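Local coordinates for DUF1881 domain-containing protein (Neurospora crassa, PDB 5Z6E) that is an abundant perithecial protein whose isolated N-terminal beta gamma-crystallin domain binds calcium, at a site made inoperative by the Ig-like domain in the whole protein, at residues Lys40-Ala45 / Asp73-Gly78; Val52-His57 / Gly78-Phe83. All coordinates share one frame; numbering follows the deposited sequence.

Contact 1: Lys40-Ala45 / Asp73-Gly78; sequences KYFSVA and DISDIG
Where Phe42 and Ile74 come abreast, their CA atoms 5.1 Å apart, one backbone bond joins the two segments: Ile74 N donates to Phe42 O over 2.9 Å. The domain has the two-sheet Greek key fold of the beta gamma-crystallins, and here one of its loops packs onto the start of strand 43-46, outermost in the three-stranded sheet, beside a classic beta bulge in which Phe42 and Ser43 both face Tyr13 of strand 9-13. The same carbonyl also receives a CA-H...O contact from Asp73 CA at 3.3 Å, and so is met by two neighbouring residues of the loop.

Ile74 carries most of the side-chain contact. Its CG1 takes the tight place between backbone N and carbonyl carbon (chi1 57°), which lays CG1 over the Phe42 carbonyl and carries CD1 to 3.5 Å from Tyr41 O. The other branch, CG2, meets Val44 CG1 more loosely, within an interior that Trp67 also lines. Beside the Phe42 ring, Ser75 sets its hydroxyl at the ring edge, near its plane. That hydroxyl donates to Asp73 OD1 on its syn lone pair, while Ser75 N reaches the same oxygen from above the carboxylate plane, closing an Asx turn. A valine in place of Ser75 would probably keep the backbone half of this turn but leave Asp73 OD1 without its second donor and the carboxylate freer to rotate. Ser75 OG bonds Asp73 OD1 at 2.7 Å while merely touching Phe42 CD1 at 3.6 Å.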
# COMPACT_ATOMS: atom_id res chain seq x y z
N LYS A 40 9.76 -1.00 -4.61
CA LYS A 40 9.36 -0.77 -6.00
C LYS A 40 7.93 -0.26 -6.18
O LYS A 40 7.55 0.09 -7.29
CB LYS A 40 9.49 -2.05 -6.84
CG LYS A 40 10.87 -2.71 -6.85
CD LYS A 40 11.95 -1.82 -7.38
CE LYS A 40 13.24 -2.63 -7.56
NZ LYS A 40 14.43 -1.75 -7.70
N TYR A 41 7.14 -0.24 -5.12
CA TYR A 41 5.75 0.22 -5.24
C TYR A 41 5.68 1.74 -5.10
O TYR A 41 6.22 2.31 -4.14
CB TYR A 41 4.86 -0.43 -4.18
CG TYR A 41 4.47 -1.89 -4.43
CD1 TYR A 41 4.29 -2.41 -5.72
CD2 TYR A 41 4.26 -2.74 -3.35
CE1 TYR A 41 3.89 -3.75 -5.90
CE2 TYR A 41 3.87 -4.06 -3.52
CZ TYR A 41 3.70 -4.57 -4.79
OH TYR A 41 3.31 -5.88 -4.91
N PHE A 42 4.99 2.41 -6.03
CA PHE A 42 4.98 3.87 -6.02
C PHE A 42 3.59 4.50 -6.04
O PHE A 42 3.46 5.73 -5.92
CB PHE A 42 5.82 4.39 -7.19
CG PHE A 42 7.29 4.36 -6.89
CD1 PHE A 42 7.86 5.36 -6.12
CD2 PHE A 42 8.08 3.30 -7.31
CE1 PHE A 42 9.21 5.32 -5.79
CE2 PHE A 42 9.43 3.25 -7.00
CZ PHE A 42 9.99 4.27 -6.23
N SER A 43 2.55 3.69 -6.14
CA SER A 43 1.20 4.23 -5.93
C SER A 43 0.29 3.10 -5.50
O SER A 43 0.62 1.92 -5.67
CB SER A 43 0.67 4.92 -7.19
OG SER A 43 0.56 4.03 -8.30
N VAL A 44 -0.87 3.44 -4.94
CA VAL A 44 -1.76 2.42 -4.39
C VAL A 44 -3.20 2.89 -4.47
O VAL A 44 -3.53 4.00 -4.07
CB VAL A 44 -1.37 2.06 -2.93
CG1 VAL A 44 -1.34 3.30 -2.00
CG2 VAL A 44 -2.29 0.95 -2.37
N ALA A 45 -4.05 2.05 -5.05
CA ALA A 45 -5.49 2.31 -5.06
C ALA A 45 -6.07 1.67 -3.82
O ALA A 45 -5.79 0.51 -3.55
CB ALA A 45 -6.14 1.74 -6.32
N ASP A 73 1.34 8.87 -5.49
CA ASP A 73 2.80 8.91 -5.33
C ASP A 73 3.20 8.66 -3.88
O ASP A 73 2.99 9.52 -3.02
CB ASP A 73 3.34 10.26 -5.81
CG ASP A 73 4.88 10.34 -5.76
OD1 ASP A 73 5.54 9.36 -5.39
OD2 ASP A 73 5.42 11.39 -6.12
N ILE A 74 3.81 7.50 -3.61
CA ILE A 74 4.22 7.21 -2.23
C ILE A 74 5.74 7.20 -2.10
O ILE A 74 6.29 6.51 -1.24
CB ILE A 74 3.62 5.87 -1.73
CG1 ILE A 74 4.02 4.70 -2.64
CG2 ILE A 74 2.09 5.98 -1.63
CD1 ILE A 74 3.69 3.34 -2.03
N SER A 75 6.39 8.00 -2.95
CA SER A 75 7.84 8.23 -2.90
C SER A 75 8.31 8.67 -1.53
O SER A 75 9.43 8.37 -1.13
CB SER A 75 8.25 9.31 -3.91
OG SER A 75 8.16 8.80 -5.23
N ASP A 76 7.45 9.41 -0.82
CA ASP A 76 7.90 10.03 0.41
C ASP A 76 8.12 9.03 1.56
O ASP A 76 8.72 9.40 2.57
CB ASP A 76 6.93 11.15 0.84
CG ASP A 76 5.58 10.64 1.32
OD1 ASP A 76 5.23 9.46 1.11
OD2 ASP A 76 4.83 11.45 1.90
N ILE A 77 7.68 7.78 1.43
CA ILE A 77 7.94 6.82 2.51
C ILE A 77 9.38 6.30 2.36
O ILE A 77 9.90 5.59 3.23
CB ILE A 77 6.91 5.65 2.53
CG1 ILE A 77 6.82 5.05 3.95
CG2 ILE A 77 7.24 4.60 1.47
CD1 ILE A 77 5.74 3.98 4.12
N GLY A 78 10.04 6.68 1.27
CA GLY A 78 11.46 6.40 1.10
C GLY A 78 11.79 4.95 0.84
O GLY A 78 12.86 4.46 1.23

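Contact 2: Val52-His57 / Gly78-Phe83; sequences VIAWQH and GGLSRF. With CA (calcium ion), chain B.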
# COMPACT_ATOMS: atom_id res chain seq x y z
N VAL A 52 -4.39 1.12 4.71
CA VAL A 52 -3.03 0.59 4.66
C VAL A 52 -2.17 1.21 5.75
O VAL A 52 -2.07 2.43 5.85
CB VAL A 52 -2.37 0.85 3.29
CG1 VAL A 52 -0.97 0.23 3.25
CG2 VAL A 52 -3.22 0.28 2.16
N ILE A 53 -1.55 0.36 6.57
CA ILE A 53 -0.55 0.81 7.53
C ILE A 53 0.80 0.42 6.96
O ILE A 53 1.02 -0.75 6.67
CB ILE A 53 -0.77 0.15 8.90
CG1 ILE A 53 -2.14 0.55 9.45
CG2 ILE A 53 0.34 0.54 9.86
CD1 ILE A 53 -2.61 -0.34 10.58
N ALA A 54 1.69 1.38 6.77
CA ALA A 54 2.87 1.15 5.94
C ALA A 54 4.17 1.63 6.58
O ALA A 54 4.20 2.66 7.24
CB ALA A 54 2.68 1.83 4.58
N TRP A 55 5.26 0.90 6.32
CA TRP A 55 6.57 1.27 6.83
C TRP A 55 7.66 1.21 5.77
O TRP A 55 7.66 0.34 4.88
CB TRP A 55 7.01 0.36 7.98
CG TRP A 55 6.14 0.33 9.19
CD1 TRP A 55 6.29 1.07 10.33
CD2 TRP A 55 5.03 -0.53 9.41
NE1 TRP A 55 5.31 0.73 11.25
CE2 TRP A 55 4.52 -0.25 10.70
CE3 TRP A 55 4.39 -1.50 8.63
CZ2 TRP A 55 3.42 -0.92 11.23
CZ3 TRP A 55 3.29 -2.16 9.16
CH2 TRP A 55 2.82 -1.86 10.45
N GLN A 56 8.62 2.11 5.91
CA GLN A 56 9.86 2.09 5.15
C GLN A 56 10.67 0.79 5.33
O GLN A 56 11.18 0.24 4.37
CB GLN A 56 10.71 3.29 5.56
CG GLN A 56 12.01 3.42 4.80
CD GLN A 56 12.80 4.64 5.24
OE1 GLN A 56 12.54 5.21 6.30
NE2 GLN A 56 13.77 5.04 4.43
N HIS A 57 10.79 0.32 6.57
CA HIS A 57 11.64 -0.83 6.87
C HIS A 57 10.83 -2.06 7.23
O HIS A 57 9.76 -1.95 7.83
CB HIS A 57 12.61 -0.51 8.02
CG HIS A 57 13.49 0.67 7.77
ND1 HIS A 57 14.04 0.95 6.54
CD2 HIS A 57 13.92 1.64 8.61
CE1 HIS A 57 14.78 2.04 6.63
NE2 HIS A 57 14.72 2.49 7.87
N GLY A 78 10.04 6.68 1.27
CA GLY A 78 11.46 6.40 1.10
C GLY A 78 11.79 4.95 0.84
O GLY A 78 12.86 4.46 1.23
N GLY A 79 10.88 4.25 0.18
CA GLY A 79 11.06 2.86 -0.19
C GLY A 79 10.20 1.94 0.66
O GLY A 79 10.58 1.57 1.78
N LEU A 80 9.03 1.58 0.13
CA LEU A 80 8.07 0.76 0.88
C LEU A 80 8.53 -0.69 1.02
O LEU A 80 8.77 -1.36 0.02
CB LEU A 80 6.71 0.80 0.19
CG LEU A 80 5.64 -0.13 0.76
CD1 LEU A 80 5.38 0.24 2.23
CD2 LEU A 80 4.36 -0.07 -0.09
N SER A 81 8.64 -1.18 2.25
CA SER A 81 9.06 -2.56 2.47
C SER A 81 8.04 -3.43 3.21
O SER A 81 8.07 -4.65 3.09
CB SER A 81 10.39 -2.60 3.23
OG SER A 81 11.44 -2.08 2.42
N ARG A 82 7.17 -2.83 3.99
CA ARG A 82 6.20 -3.61 4.74
C ARG A 82 4.90 -2.84 4.92
O ARG A 82 4.92 -1.63 5.10
CB ARG A 82 6.77 -4.00 6.10
CG ARG A 82 5.77 -4.73 6.97
CD ARG A 82 6.44 -5.58 8.00
NE ARG A 82 5.48 -6.16 8.93
CZ ARG A 82 4.92 -7.35 8.78
NH1 ARG A 82 5.24 -8.11 7.74
NH2 ARG A 82 4.05 -7.80 9.69
N PHE A 83 3.78 -3.54 4.86
CA PHE A 83 2.49 -2.92 5.13
C PHE A 83 1.48 -3.94 5.63
O PHE A 83 1.66 -5.15 5.45
CB PHE A 83 1.95 -2.21 3.87
CG PHE A 83 1.68 -3.15 2.71
CD1 PHE A 83 0.43 -3.76 2.56
CD2 PHE A 83 2.67 -3.41 1.76
CE1 PHE A 83 0.18 -4.62 1.48
CE2 PHE A 83 2.42 -4.28 0.70
CZ PHE A 83 1.18 -4.87 0.55
CA CA B . 12.46 0.04 2.37
O HOH W 1 13.75 1.98 2.22
O HOH W 2 14.39 -1.22 1.43
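Trp55 and Arg82 form an antiparallel hydrogen-bonded pair in which Trp55 N gives a nearly straight bond to Arg82 O, 2.8 Å long and 167° at the hydrogen. At Trp55 itself the register slips, because Ser81 and Arg82 both face it: Trp55 O accepts from Ser81 N and weakly from Arg82 N, the classic beta bulge with which this strand pair of the beta gamma-crystallin domain opens toward its calcium site.

Each face of the sheet has its own relief. On one, the Trp55 and Arg82 side chains run side by side, ring and guanidinium planes only 20° apart; Arg82 CG lies 3.9 Å from Trp55 CE3, and the extended arm continues to Glu60 and Ser32. On the other face the small Ala54 leaves a shallow hollow. Leu80 CD1 enters it, 3.9 Å from Ala54 CB, after CG has swung anti to the backbone N (chi1 173°), while Phe83 CB borders it and also meets Val52 CG1. The Phe83 ring itself leads on to Phe12 and Tyr25.

At the corner of the chain, Gln56 CG and NE2 stretch past the bare backbone of Gly78, NE2 making a weak bond to Gly78 O while OE1 accepts from His63 N. Next to the bulge, calcium is held by Gln56 O at 2.4 Å, Gly79 O at 2.5 Å and Ser81 OG at 2.4 Å, with two waters and Asp39; one of the waters donates to Gly78 O, and Ser81 OG is also hydrogen-bonded to Asn38 ND2. Gln56 O and Gly79 O lie just 3.0 Å apart, two acceptors whose mutual repulsion the cation they share probably offsets.

How the contacts relate
From the N terminus the chain first lays down strands 9-13, 22-26 and 29-32, then reaches Lys40-Ala45, the first partner of contact 1. Strand 50-55 follows and supplies Val52-His57 to contact 2. After strand 64-67 the chain returns through Asp73-Gly78, closing the loop of contact 1, and continues directly into Gly78-Phe83, closing that of contact 2. The two loops therefore cross, and Gly78 belongs to both. Contact 1 ties the returning loop to the three-stranded sheet, whereas contact 2 joins neighbouring strands of the four-stranded sheet. Ile77 O touches Gln56 CB and Ile74 CD1 meets Leu80 CD2, so the two contacts abut.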